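Trichothecene 15-O-acetyltransferase TRI3 (PDB 3FOT) transfers an acetyl group to the 15-oxygen of trichothecene intermediates during the fungal biosynthesis of mycotoxins such as T-2 toxin. Local coordinates at residues F304-L309 with I478-W483; T310-V315 with R384-A389; L316-H321 with A432-I437; S464-V469 with A486-I491; P474-R479 with A501-Y506. All coordinates share one frame; numbering follows the deposited sequence.

Contact 1. Residues F304-L309 with I478-W483; sequences FTISHL and IRLDSW
Leu-480 reaches from its strand into the first turn of a helix, and its CD2 methyl does the touching for both neighbours there. CD2 lies 3.9 Å from Ser-307 OG and 4.0 Å from Ser-307 CA, against the start of the helix, and stands 4.1 Å from the CG2 branch of Ile-306. The leucine and isoleucine side chains cross at about a right angle, so they meet through these single methyls and do not run alongside each other. In Leu-480, CG anti to the backbone N (chi1 179°) carries the methyls toward the helix. The serine hydroxyl beside it is engaged by Ser-438 OG, on the neighbouring strand 435-441. Residues 478-483 belong to a four-stranded mixed sheet, between strands 435-441 and 486-494, and helix 306-321 packs its N-terminal end on one face of that sheet. The helix start is fixed by a capping box. Thr-305, the N-cap, receives the backbone N-H of His-308 on OG1 at 3.2 Å, in a nearly straight bond (161°), and its own N donates back to His-308 ND1 at 3.0 Å. This second bond is more bent and approaches 28° out of the imidazole plane; ND1 as acceptor is consistent with the proton residing on the other ring nitrogen. Thr-305 OG1 also sits over one face of the same imidazole, toward the rim. Farther back, the ring of Phe-304 makes a cation-pi contact with Lys-394 of helix 379-401, while Ile-306 extends to Ser-487 on strand 486-494.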
# COMPACT_ATOMS: atom_id res chain seq x y z
N PHE A 304 0.99 21.13 8.38
CA PHE A 304 -0.29 20.40 8.50
C PHE A 304 -0.85 19.95 7.15
O PHE A 304 -0.69 20.63 6.13
CB PHE A 304 -1.32 21.25 9.21
CG PHE A 304 -1.08 21.40 10.67
CD1 PHE A 304 -1.50 20.42 11.56
CD2 PHE A 304 -0.40 22.50 11.16
CE1 PHE A 304 -1.29 20.55 12.93
CE2 PHE A 304 -0.18 22.65 12.52
CZ PHE A 304 -0.62 21.67 13.40
N THR A 305 -1.51 18.79 7.15
CA THR A 305 -1.96 18.22 5.90
C THR A 305 -3.37 17.65 6.04
O THR A 305 -3.88 17.44 7.14
CB THR A 305 -1.08 17.04 5.46
OG1 THR A 305 -1.27 15.97 6.40
CG2 THR A 305 0.42 17.42 5.38
N ILE A 306 -3.96 17.38 4.89
CA ILE A 306 -5.23 16.67 4.85
C ILE A 306 -5.13 15.29 5.52
O ILE A 306 -6.13 14.79 6.03
CB ILE A 306 -5.75 16.59 3.39
CG1 ILE A 306 -7.18 16.07 3.33
CG2 ILE A 306 -4.79 15.81 2.48
CD1 ILE A 306 -7.87 16.33 1.96
N SER A 307 -3.94 14.68 5.54
CA SER A 307 -3.77 13.41 6.27
C SER A 307 -3.97 13.59 7.80
O SER A 307 -4.58 12.73 8.47
CB SER A 307 -2.38 12.84 6.01
OG SER A 307 -2.32 12.27 4.74
N HIS A 308 -3.45 14.68 8.35
CA HIS A 308 -3.70 15.02 9.76
C HIS A 308 -5.19 15.19 9.98
O HIS A 308 -5.76 14.66 10.94
CB HIS A 308 -2.99 16.32 10.16
CG HIS A 308 -1.50 16.24 10.11
ND1 HIS A 308 -0.73 17.22 9.54
CD2 HIS A 308 -0.64 15.30 10.57
CE1 HIS A 308 0.55 16.90 9.66
NE2 HIS A 308 0.63 15.73 10.27
N LEU A 309 -5.83 15.95 9.10
CA LEU A 309 -7.26 16.24 9.23
C LEU A 309 -8.07 14.96 9.16
O LEU A 309 -9.05 14.79 9.89
CB LEU A 309 -7.72 17.21 8.15
CG LEU A 309 -9.21 17.55 8.32
CD1 LEU A 309 -9.43 18.37 9.61
CD2 LEU A 309 -9.79 18.27 7.12
N ILE A 478 -8.31 2.48 7.29
CA ILE A 478 -8.79 3.62 6.54
C ILE A 478 -7.64 4.23 5.79
O ILE A 478 -6.65 4.63 6.40
CB ILE A 478 -9.47 4.66 7.47
CG1 ILE A 478 -10.62 3.99 8.24
CG2 ILE A 478 -10.01 5.82 6.65
CD1 ILE A 478 -11.00 4.71 9.50
N ARG A 479 -7.75 4.26 4.46
CA ARG A 479 -6.66 4.73 3.62
C ARG A 479 -7.06 6.04 2.93
O ARG A 479 -8.21 6.18 2.52
CB ARG A 479 -6.31 3.69 2.56
CG ARG A 479 -6.20 2.23 3.06
CD ARG A 479 -5.58 1.35 1.97
NE ARG A 479 -4.15 1.62 1.82
CZ ARG A 479 -3.18 1.05 2.51
NH1 ARG A 479 -1.92 1.38 2.27
NH2 ARG A 479 -3.46 0.13 3.44
N LEU A 480 -6.13 6.97 2.80
CA LEU A 480 -6.38 8.20 2.05
C LEU A 480 -5.37 8.32 0.92
O LEU A 480 -4.17 8.20 1.15
CB LEU A 480 -6.23 9.43 2.96
CG LEU A 480 -6.45 10.81 2.30
CD1 LEU A 480 -7.91 11.05 1.99
CD2 LEU A 480 -5.85 11.95 3.13
N ASP A 481 -5.84 8.57 -0.29
CA ASP A 481 -4.88 9.07 -1.27
C ASP A 481 -5.49 10.13 -2.16
O ASP A 481 -6.60 10.60 -1.89
CB ASP A 481 -4.15 7.97 -2.04
CG ASP A 481 -5.06 7.05 -2.75
OD1 ASP A 481 -6.25 7.40 -2.93
OD2 ASP A 481 -4.54 5.97 -3.17
N SER A 482 -4.78 10.50 -3.21
CA SER A 482 -5.21 11.58 -4.06
C SER A 482 -4.84 11.27 -5.49
O SER A 482 -3.77 10.72 -5.75
CB SER A 482 -4.52 12.88 -3.66
OG SER A 482 -5.01 13.94 -4.46
N TRP A 483 -5.72 11.65 -6.41
CA TRP A 483 -5.39 11.58 -7.85
C TRP A 483 -6.14 12.68 -8.57
O TRP A 483 -7.32 12.86 -8.32
CB TRP A 483 -5.83 10.24 -8.36
CG TRP A 483 -5.56 9.93 -9.79
CD1 TRP A 483 -6.49 9.67 -10.75
CD2 TRP A 483 -4.28 9.80 -10.41
NE1 TRP A 483 -5.86 9.40 -11.95
CE2 TRP A 483 -4.51 9.48 -11.77
CE3 TRP A 483 -2.96 9.95 -9.96
CZ2 TRP A 483 -3.47 9.27 -12.68
CZ3 TRP A 483 -1.92 9.75 -10.87
CH2 TRP A 483 -2.19 9.40 -12.22

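Contact 2. Residues T310-V315 with R384-A389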
# COMPACT_ATOMS: atom_id res chain seq x y z
N THR A 310 -7.69 14.06 8.25
CA THR A 310 -8.40 12.79 8.15
C THR A 310 -8.28 11.99 9.46
O THR A 310 -9.25 11.43 9.94
CB THR A 310 -7.92 11.95 6.94
OG1 THR A 310 -8.06 12.74 5.75
CG2 THR A 310 -8.76 10.70 6.78
N GLN A 311 -7.07 11.93 10.00
CA GLN A 311 -6.88 11.23 11.27
C GLN A 311 -7.73 11.86 12.40
O GLN A 311 -8.28 11.14 13.25
CB GLN A 311 -5.39 11.18 11.62
CG GLN A 311 -5.09 10.57 13.00
CD GLN A 311 -5.35 9.08 13.07
OE1 GLN A 311 -4.41 8.27 12.95
NE2 GLN A 311 -6.62 8.70 13.30
N ALA A 312 -7.81 13.19 12.40
CA ALA A 312 -8.66 13.92 13.33
C ALA A 312 -10.15 13.51 13.18
O ALA A 312 -10.85 13.24 14.17
CB ALA A 312 -8.48 15.42 13.12
N ALA A 313 -10.62 13.47 11.93
CA ALA A 313 -12.01 13.17 11.63
C ALA A 313 -12.36 11.72 12.01
O ALA A 313 -13.47 11.42 12.50
CB ALA A 313 -12.28 13.45 10.15
N ILE A 314 -11.39 10.83 11.82
CA ILE A 314 -11.51 9.43 12.25
C ILE A 314 -11.81 9.34 13.74
O ILE A 314 -12.71 8.61 14.17
CB ILE A 314 -10.24 8.63 11.85
CG1 ILE A 314 -10.29 8.40 10.33
CG2 ILE A 314 -10.12 7.32 12.65
CD1 ILE A 314 -8.95 7.92 9.71
N VAL A 315 -11.04 10.10 14.52
CA VAL A 315 -11.19 10.15 15.98
C VAL A 315 -12.51 10.78 16.39
O VAL A 315 -13.25 10.19 17.19
CB VAL A 315 -9.96 10.81 16.63
CG1 VAL A 315 -10.19 11.07 18.12
CG2 VAL A 315 -8.77 9.86 16.47
N ARG A 384 -12.99 23.67 15.90
CA ARG A 384 -12.06 23.81 17.02
C ARG A 384 -11.61 22.43 17.49
O ARG A 384 -10.42 22.23 17.78
CB ARG A 384 -12.66 24.64 18.16
CG ARG A 384 -12.78 26.15 17.83
CD ARG A 384 -13.21 27.03 19.04
NE ARG A 384 -13.32 28.44 18.64
CZ ARG A 384 -12.31 29.30 18.59
NH1 ARG A 384 -11.07 28.92 18.90
NH2 ARG A 384 -12.51 30.55 18.20
N ALA A 385 -12.56 21.49 17.53
CA ALA A 385 -12.27 20.11 17.92
C ALA A 385 -11.31 19.47 16.90
O ALA A 385 -10.31 18.84 17.28
CB ALA A 385 -13.58 19.31 18.03
N LEU A 386 -11.61 19.64 15.61
CA LEU A 386 -10.72 19.11 14.57
C LEU A 386 -9.33 19.73 14.66
O LEU A 386 -8.34 19.01 14.54
CB LEU A 386 -11.33 19.32 13.18
CG LEU A 386 -12.52 18.43 12.89
CD1 LEU A 386 -13.36 19.08 11.78
CD2 LEU A 386 -12.07 17.00 12.49
N GLU A 387 -9.26 21.04 14.86
CA GLU A 387 -7.97 21.74 15.00
C GLU A 387 -7.17 21.19 16.18
O GLU A 387 -5.97 20.93 16.06
CB GLU A 387 -8.17 23.25 15.13
CG GLU A 387 -8.58 23.92 13.83
CD GLU A 387 -8.51 25.43 13.87
OE1 GLU A 387 -9.17 26.07 13.03
OE2 GLU A 387 -7.78 25.98 14.71
N SER A 388 -7.84 21.00 17.32
CA SER A 388 -7.18 20.47 18.54
C SER A 388 -6.58 19.10 18.25
O SER A 388 -5.41 18.82 18.56
CB SER A 388 -8.23 20.34 19.65
OG SER A 388 -7.67 19.82 20.85
N ALA A 389 -7.41 18.23 17.66
CA ALA A 389 -6.97 16.89 17.33
C ALA A 389 -5.79 16.91 16.35
O ALA A 389 -4.81 16.21 16.58
CB ALA A 389 -8.11 16.08 16.80
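The helical segments 310-315 and 384-389 cross steeply, with 117° between their directions and axes approaching to 8.7 Å, and the backbones come nearest at Ala-312 and Ala-389, whose CA atoms are 5.3 Å apart. Two methyl groups meet at this point: the CB atoms of Ala-312 and Ala-389 touch at 3.8 Å, each directed at the opposite helix. Ala-312 CB is also 3.9 Å from the carbonyl oxygen of Leu-386, one turn earlier on the partner, so the methyl rests against backbone as well as side chain. An alanine at both closest positions keeps side-chain bulk from holding these helices apart. This is a helix-helix crossing on the outer layer of the fold: helix 306-321 has its other flank turned to the four-stranded sheet, where Thr-310, Gln-311 and Ile-314 pack on Phe-436, and helix 379-401 lies on the side away from it. The bulkier member of the interface is Leu-386. Its CB does not point directly at the partner, but CG lies anti to the carbonyl carbon (chi1 -71°), which brings CD2 over to residues 310-315. There CD2 settles over the backbone of Ala-313, 3.9 Å from both its N and its CA, and touches the Ala-312 methyl at 4.0 Å. The Ala-313 methyl, a little more distant from CD2, reaches helix 500-516 at Ile-510, Phe-513 and Met-514. Leu-386 in turn extends to Phe-517, just beyond that C-terminal helix, while Ala-312 also touches Cys-390 and Ile-393 of helix 379-401.

Contact 3. Residues L316-H321 with A432-I437; sequences LALLDH and ANPLFI
Leu-318 is the one helical side chain that meets residues 432-437, where it faces Asn-433 and Pro-434. Its CB already points at that segment but is still 5.1 Å from Pro-434 CD. CG, placed anti to the backbone N (chi1 176°), carries the chain outward, and both methyls then border the asparagine amide, CD2 more closely. CD1 alone also reaches the proline: it meets the CD corner of Pro-434 from the edge of the ring, 4.1 Å away, with the two side chains crossing obliquely. CD2 lies 3.8 Å from Asn-433 CG; here the side chains stand at about a right angle, the leucine fork set against the amide group. The amide is probably modelled turned over, so which of its ends lies nearer the methyls remains doubtful. The contact joins the C-terminal part of helix 306-321 to the loop leading into strand 435-441, an outer strand of the four-stranded sheet. Tyr-506 of helix 500-516 lies beside the base of the leucine and also touches Pro-434, and Phe-333 of strand 333-340 touches both Leu-318 and Asn-433. Between these two segments the interaction is van der Waals packing: methyl carbons meet one proline ring carbon and the end of an amide. A leucine offers the amide no polar partner, so the contact holds by shape and burial.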
# COMPACT_ATOMS: atom_id res chain seq x y z
N LEU A 316 -12.87 11.92 15.79
CA LEU A 316 -14.18 12.53 16.10
C LEU A 316 -15.34 11.61 15.74
O LEU A 316 -16.33 11.52 16.48
CB LEU A 316 -14.35 13.91 15.42
CG LEU A 316 -13.91 15.14 16.26
CD1 LEU A 316 -12.48 15.05 16.74
CD2 LEU A 316 -14.10 16.43 15.48
N ALA A 317 -15.23 10.92 14.60
CA ALA A 317 -16.28 9.97 14.17
C ALA A 317 -16.36 8.80 15.16
O ALA A 317 -17.44 8.30 15.48
CB ALA A 317 -16.00 9.46 12.74
N LEU A 318 -15.21 8.38 15.68
CA LEU A 318 -15.17 7.30 16.66
C LEU A 318 -15.85 7.73 17.98
O LEU A 318 -16.68 6.98 18.53
CB LEU A 318 -13.73 6.88 16.93
CG LEU A 318 -13.53 5.82 18.01
CD1 LEU A 318 -14.07 4.52 17.51
CD2 LEU A 318 -12.03 5.72 18.32
N LEU A 319 -15.49 8.91 18.46
CA LEU A 319 -16.08 9.49 19.68
C LEU A 319 -17.57 9.70 19.53
O LEU A 319 -18.34 9.43 20.46
CB LEU A 319 -15.37 10.80 20.07
CG LEU A 319 -13.89 10.71 20.46
CD1 LEU A 319 -13.25 12.08 20.60
CD2 LEU A 319 -13.70 9.89 21.76
N ASP A 320 -18.00 10.13 18.34
CA ASP A 320 -19.42 10.31 18.07
C ASP A 320 -20.17 8.98 18.01
O ASP A 320 -21.35 8.92 18.37
CB ASP A 320 -19.62 11.10 16.78
CG ASP A 320 -21.08 11.31 16.44
OD1 ASP A 320 -21.76 12.08 17.15
OD2 ASP A 320 -21.56 10.70 15.46
N HIS A 321 -19.48 7.93 17.54
CA HIS A 321 -20.04 6.58 17.40
C HIS A 321 -20.26 5.95 18.76
O HIS A 321 -21.27 5.27 18.99
CB HIS A 321 -19.10 5.71 16.55
CG HIS A 321 -19.45 4.25 16.53
ND1 HIS A 321 -20.37 3.72 15.65
CD2 HIS A 321 -18.98 3.20 17.25
CE1 HIS A 321 -20.46 2.41 15.83
NE2 HIS A 321 -19.63 2.07 16.80
N ALA A 432 -11.72 -2.98 18.62
CA ALA A 432 -10.48 -2.62 17.94
C ALA A 432 -10.67 -1.24 17.34
O ALA A 432 -11.65 -0.99 16.64
CB ALA A 432 -10.16 -3.61 16.85
N ASN A 433 -9.73 -0.35 17.61
CA ASN A 433 -9.84 0.99 17.07
C ASN A 433 -9.44 1.04 15.59
O ASN A 433 -8.57 0.29 15.15
CB ASN A 433 -9.05 1.99 17.92
CG ASN A 433 -9.92 2.63 19.00
OD1 ASN A 433 -9.41 3.30 19.90
ND2 ASN A 433 -11.25 2.43 18.92
N PRO A 434 -10.12 1.90 14.81
CA PRO A 434 -9.71 2.08 13.42
C PRO A 434 -8.25 2.52 13.30
O PRO A 434 -7.69 3.20 14.19
CB PRO A 434 -10.67 3.16 12.91
CG PRO A 434 -11.88 3.00 13.82
CD PRO A 434 -11.30 2.73 15.14
N LEU A 435 -7.63 2.12 12.19
CA LEU A 435 -6.27 2.52 11.90
C LEU A 435 -6.27 3.39 10.64
O LEU A 435 -6.99 3.10 9.69
CB LEU A 435 -5.39 1.28 11.67
CG LEU A 435 -3.91 1.58 11.32
CD1 LEU A 435 -3.15 2.13 12.53
CD2 LEU A 435 -3.24 0.32 10.78
N PHE A 436 -5.48 4.46 10.66
CA PHE A 436 -5.32 5.31 9.48
C PHE A 436 -4.00 5.05 8.74
O PHE A 436 -2.94 4.99 9.36
CB PHE A 436 -5.39 6.78 9.88
CG PHE A 436 -5.18 7.73 8.74
CD1 PHE A 436 -6.10 7.79 7.69
CD2 PHE A 436 -4.05 8.55 8.70
CE1 PHE A 436 -5.91 8.67 6.60
CE2 PHE A 436 -3.86 9.43 7.61
CZ PHE A 436 -4.80 9.48 6.57
N ILE A 437 -4.11 4.91 7.42
CA ILE A 437 -2.95 4.77 6.55
C ILE A 437 -3.04 5.83 5.47
O ILE A 437 -4.03 5.89 4.74
CB ILE A 437 -2.87 3.37 5.89
CG1 ILE A 437 -2.97 2.25 6.93
CG2 ILE A 437 -1.57 3.27 5.11
CD1 ILE A 437 -4.36 1.57 7.00

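Contact 4. Residues S464-V469 with A486-I491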
# COMPACT_ATOMS: atom_id res chain seq x y z
N SER A 464 -8.75 6.82 -12.85
CA SER A 464 -8.95 6.59 -11.41
C SER A 464 -8.00 5.53 -10.92
O SER A 464 -7.61 4.60 -11.66
CB SER A 464 -10.41 6.20 -11.11
OG SER A 464 -10.69 4.93 -11.65
N ILE A 465 -7.60 5.68 -9.66
CA ILE A 465 -6.69 4.75 -9.02
C ILE A 465 -7.27 4.42 -7.66
O ILE A 465 -7.56 5.32 -6.87
CB ILE A 465 -5.25 5.33 -8.87
CG1 ILE A 465 -4.67 5.75 -10.24
CG2 ILE A 465 -4.33 4.33 -8.13
CD1 ILE A 465 -3.29 6.44 -10.16
N ASP A 466 -7.48 3.14 -7.41
CA ASP A 466 -7.89 2.69 -6.07
C ASP A 466 -6.90 1.67 -5.53
O ASP A 466 -6.61 0.69 -6.18
CB ASP A 466 -9.30 2.13 -6.10
CG ASP A 466 -10.31 3.18 -6.43
OD1 ASP A 466 -10.47 4.10 -5.58
OD2 ASP A 466 -10.92 3.11 -7.52
N PHE A 467 -6.39 1.91 -4.33
CA PHE A 467 -5.35 1.10 -3.75
C PHE A 467 -5.96 0.35 -2.57
O PHE A 467 -6.46 0.97 -1.62
CB PHE A 467 -4.18 1.98 -3.32
CG PHE A 467 -3.07 1.23 -2.66
CD1 PHE A 467 -2.03 0.70 -3.40
CD2 PHE A 467 -3.06 1.06 -1.28
CE1 PHE A 467 -1.01 0.01 -2.79
CE2 PHE A 467 -2.02 0.37 -0.68
CZ PHE A 467 -1.01 -0.15 -1.43
N VAL A 468 -5.99 -0.97 -2.68
CA VAL A 468 -6.55 -1.81 -1.62
C VAL A 468 -5.50 -2.78 -1.06
O VAL A 468 -4.64 -3.29 -1.79
CB VAL A 468 -7.86 -2.53 -2.06
CG1 VAL A 468 -8.89 -1.52 -2.63
CG2 VAL A 468 -7.58 -3.59 -3.08
N VAL A 469 -5.55 -3.00 0.25
CA VAL A 469 -4.71 -4.02 0.91
C VAL A 469 -5.68 -4.92 1.63
O VAL A 469 -6.53 -4.41 2.38
CB VAL A 469 -3.75 -3.42 1.93
CG1 VAL A 469 -2.91 -4.51 2.56
CG2 VAL A 469 -2.85 -2.40 1.24
N ALA A 486 -8.25 15.02 -6.51
CA ALA A 486 -9.39 14.50 -5.77
C ALA A 486 -8.90 13.49 -4.75
O ALA A 486 -8.17 12.56 -5.10
CB ALA A 486 -10.40 13.86 -6.71
N SER A 487 -9.33 13.65 -3.49
CA SER A 487 -8.99 12.70 -2.42
C SER A 487 -10.01 11.57 -2.34
O SER A 487 -11.21 11.80 -2.39
CB SER A 487 -8.90 13.42 -1.06
OG SER A 487 -7.85 14.39 -1.08
N THR A 488 -9.51 10.34 -2.22
CA THR A 488 -10.37 9.19 -2.01
C THR A 488 -10.10 8.59 -0.63
O THR A 488 -8.94 8.39 -0.28
CB THR A 488 -10.06 8.13 -3.06
OG1 THR A 488 -10.46 8.65 -4.35
CG2 THR A 488 -10.81 6.85 -2.75
N LEU A 489 -11.16 8.34 0.13
CA LEU A 489 -11.03 7.57 1.37
C LEU A 489 -11.58 6.20 1.11
O LEU A 489 -12.68 6.05 0.56
CB LEU A 489 -11.78 8.21 2.55
CG LEU A 489 -11.14 9.43 3.22
CD1 LEU A 489 -11.50 10.64 2.40
CD2 LEU A 489 -11.70 9.60 4.65
N ASN A 490 -10.81 5.19 1.50
CA ASN A 490 -11.20 3.79 1.40
C ASN A 490 -11.15 3.17 2.80
O ASN A 490 -10.18 3.41 3.52
CB ASN A 490 -10.19 3.09 0.48
CG ASN A 490 -10.69 1.75 -0.07
OD1 ASN A 490 -11.64 1.14 0.43
ND2 ASN A 490 -10.03 1.29 -1.13
N ILE A 491 -12.17 2.42 3.17
CA ILE A 491 -12.07 1.64 4.39
C ILE A 491 -12.11 0.18 3.99
O ILE A 491 -13.05 -0.30 3.34
CB ILE A 491 -13.20 1.92 5.39
CG1 ILE A 491 -13.27 3.41 5.75
CG2 ILE A 491 -12.97 1.07 6.67
CD1 ILE A 491 -14.31 3.74 6.87
O HOH W 1 -10.65 6.66 -6.39
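Asp-466 and Thr-488 face each other where two sheets of this BAHD-superfamily acyltransferase meet: strand 457-469 belongs to the six-stranded mixed sheet and strand 486-494 to the four-stranded one. The segments run in nearly the same direction, at 24° to each other, but their axes stay 8.5 Å apart, so side chains and not backbone bonds fill the space. The inner part is at Val-468 and Asn-490, both buried. In the conformer described, Asn-490 extends its amide toward Val-468 CG1 and the carbonyl of Phe-467. Both Asn-490 and Val-468 have a second conformer and the amide is probably turned over, so the details of their packing and any polar pairing are doubtful. Cys-279 and Ile-281 of strand 277-283 also touch this asparagine. At the other end Asp-466 and Thr-488 are partly exposed, and a water lies between them. Thr-488 CG2 is the nearest atom of residues 486-491 to Asp-466 OD1, at 4.0 Å, and the two side chains cross at about a right angle. The hydroxyl lies on the other branch, and the carboxylate reaches it through one water molecule, which donates to Asp-466 OD1 at 2.7 Å and hydrogen-bonds to Thr-488 OG1 at 2.9 Å.

Contact 5. Residues P474-R479 with A501-Y506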
# COMPACT_ATOMS: atom_id res chain seq x y z
N PRO A 474 -9.63 -7.50 12.63
CA PRO A 474 -10.94 -6.93 12.87
C PRO A 474 -10.98 -5.42 13.12
O PRO A 474 -11.90 -4.95 13.76
CB PRO A 474 -11.40 -7.68 14.12
CG PRO A 474 -10.14 -7.88 14.89
CD PRO A 474 -9.06 -8.10 13.85
N TYR A 475 -10.00 -4.66 12.62
CA TYR A 475 -10.10 -3.19 12.72
C TYR A 475 -10.42 -2.61 11.36
O TYR A 475 -10.18 -3.24 10.33
CB TYR A 475 -8.83 -2.53 13.30
CG TYR A 475 -7.57 -2.84 12.55
CD1 TYR A 475 -7.11 -2.02 11.52
CD2 TYR A 475 -6.80 -3.96 12.89
CE1 TYR A 475 -5.93 -2.29 10.85
CE2 TYR A 475 -5.64 -4.25 12.21
CZ TYR A 475 -5.21 -3.43 11.19
OH TYR A 475 -4.03 -3.73 10.54
N LEU A 476 -10.99 -1.41 11.35
CA LEU A 476 -11.27 -0.72 10.11
C LEU A 476 -9.97 -0.08 9.70
O LEU A 476 -9.36 0.65 10.48
CB LEU A 476 -12.34 0.36 10.33
CG LEU A 476 -13.73 -0.14 10.73
CD1 LEU A 476 -14.66 1.03 10.88
CD2 LEU A 476 -14.31 -1.15 9.72
N ALA A 477 -9.52 -0.40 8.49
CA ALA A 477 -8.27 0.18 8.00
C ALA A 477 -8.64 1.23 6.98
O ALA A 477 -9.17 0.89 5.91
CB ALA A 477 -7.41 -0.91 7.35
N ILE A 478 -8.31 2.48 7.29
CA ILE A 478 -8.79 3.62 6.54
C ILE A 478 -7.64 4.23 5.79
O ILE A 478 -6.65 4.63 6.40
CB ILE A 478 -9.47 4.66 7.47
CG1 ILE A 478 -10.62 3.99 8.24
CG2 ILE A 478 -10.01 5.82 6.65
CD1 ILE A 478 -11.00 4.71 9.50
N ARG A 479 -7.75 4.26 4.46
CA ARG A 479 -6.66 4.73 3.62
C ARG A 479 -7.06 6.04 2.93
O ARG A 479 -8.21 6.18 2.52
CB ARG A 479 -6.31 3.69 2.56
CG ARG A 479 -6.20 2.23 3.06
CD ARG A 479 -5.58 1.35 1.97
NE ARG A 479 -4.15 1.62 1.82
CZ ARG A 479 -3.18 1.05 2.51
NH1 ARG A 479 -1.92 1.38 2.27
NH2 ARG A 479 -3.46 0.13 3.44
N ALA A 501 -23.09 -1.74 5.97
CA ALA A 501 -23.83 -0.57 6.41
C ALA A 501 -23.14 0.19 7.53
O ALA A 501 -23.08 1.42 7.50
CB ALA A 501 -25.23 -0.94 6.85
N GLU A 502 -22.62 -0.52 8.53
CA GLU A 502 -21.95 0.21 9.62
C GLU A 502 -20.64 0.90 9.17
O GLU A 502 -20.32 1.99 9.65
CB GLU A 502 -21.78 -0.66 10.88
CG GLU A 502 -20.80 -1.78 10.76
CD GLU A 502 -20.79 -2.66 12.00
OE1 GLU A 502 -20.93 -3.88 11.86
OE2 GLU A 502 -20.69 -2.10 13.12
N VAL A 503 -19.92 0.28 8.23
CA VAL A 503 -18.68 0.85 7.71
C VAL A 503 -18.99 2.09 6.88
O VAL A 503 -18.29 3.11 6.97
CB VAL A 503 -17.87 -0.14 6.85
CG1 VAL A 503 -16.58 0.53 6.38
CG2 VAL A 503 -17.52 -1.39 7.66
N GLN A 504 -20.02 1.97 6.04
CA GLN A 504 -20.51 3.10 5.26
C GLN A 504 -20.92 4.26 6.17
O GLN A 504 -20.59 5.39 5.89
CB GLN A 504 -21.70 2.69 4.38
CG GLN A 504 -21.36 1.76 3.23
CD GLN A 504 -22.59 1.25 2.48
OE1 GLN A 504 -23.65 1.00 3.07
NE2 GLN A 504 -22.45 1.08 1.17
N LYS A 505 -21.63 3.95 7.25
CA LYS A 505 -22.11 4.97 8.20
C LYS A 505 -20.90 5.68 8.81
O LYS A 505 -20.84 6.91 8.88
CB LYS A 505 -22.97 4.32 9.29
CG LYS A 505 -23.50 5.32 10.33
N TYR A 506 -19.92 4.88 9.22
CA TYR A 506 -18.69 5.42 9.80
C TYR A 506 -17.92 6.25 8.76
O TYR A 506 -17.50 7.36 9.05
CB TYR A 506 -17.82 4.29 10.37
CG TYR A 506 -16.61 4.79 11.15
CD1 TYR A 506 -16.78 5.47 12.36
CD2 TYR A 506 -15.32 4.57 10.68
CE1 TYR A 506 -15.68 5.93 13.09
CE2 TYR A 506 -14.21 5.03 11.40
CZ TYR A 506 -14.40 5.72 12.60
OH TYR A 506 -13.34 6.19 13.32
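Tyr-506 turns the CD2-CE2 side of its ring toward residues 474-479 and meets two aliphatic side chains in different ways. Ile-478 CD1 lies at the ring edge, near its plane, 3.7 Å from CE2, with the isoleucine and tyrosine side chains at about a right angle. Leu-476 CD1 approaches obliquely, 3.6 Å from CD2 and 4.1 Å from CE2. The ring also has Pro-434, Ala-317 and Leu-318 as neighbours, and its hydroxyl makes a weak hydrogen bond to the carbonyl oxygen of Ile-314. That bond anchors the far end of the ring, while the carbons along its flank probably hinder its rotation. Leu-476 divides its two methyls between successive helical turns: while CD1 takes the tyrosine, CD2 packs against Val-503 CG2 at 3.8 Å, the two side chains sliding past each other in opposite directions. Its CG lies anti to the carbonyl carbon (chi1 -65°), which directs the fork toward the helix. Tyr-506 has CG anti to its own N (chi1 -173°), and this carries the ring off the helix surface toward Ile-478. The closest CA pair, Leu-476 and Val-503, is 7.9 Å apart, so the whole interface is made by side chains. Val-503 also touches Ile-491, and Ile-478 touches both Ile-491 and Ile-314. The contact thus lays the first turns of helix 500-516 over the loop residue Leu-476 and the start of strand 477-483, with strands 486-494 and 435-441 as its neighbours in the sheet and helix 306-321 packed alongside on the same face.

Helix 306-321 supplies one segment to each of contacts 1, 2 and 3, in that order from its N-terminal end, with neighbouring centres 12 and 11 Å apart. Contacts 1, 3, 4 and 5 all reach the four-stranded sheet, through strands 477-483, 435-441 and 486-494. Contacts 1 and 5 overlap at Ile-478 and Arg-479, and contact 5, 9 Å from contact 3, adds helix 500-516 to the same face. Contact 2 extends that helical layer outward to helix 379-401. Contact 4 approaches from the six-stranded sheet, 21 Å from contact 2. Along the chain contacts 2 and 3 are nested within contact 1. In space these helices and the four-stranded sheet form one unit bordering the other sheet.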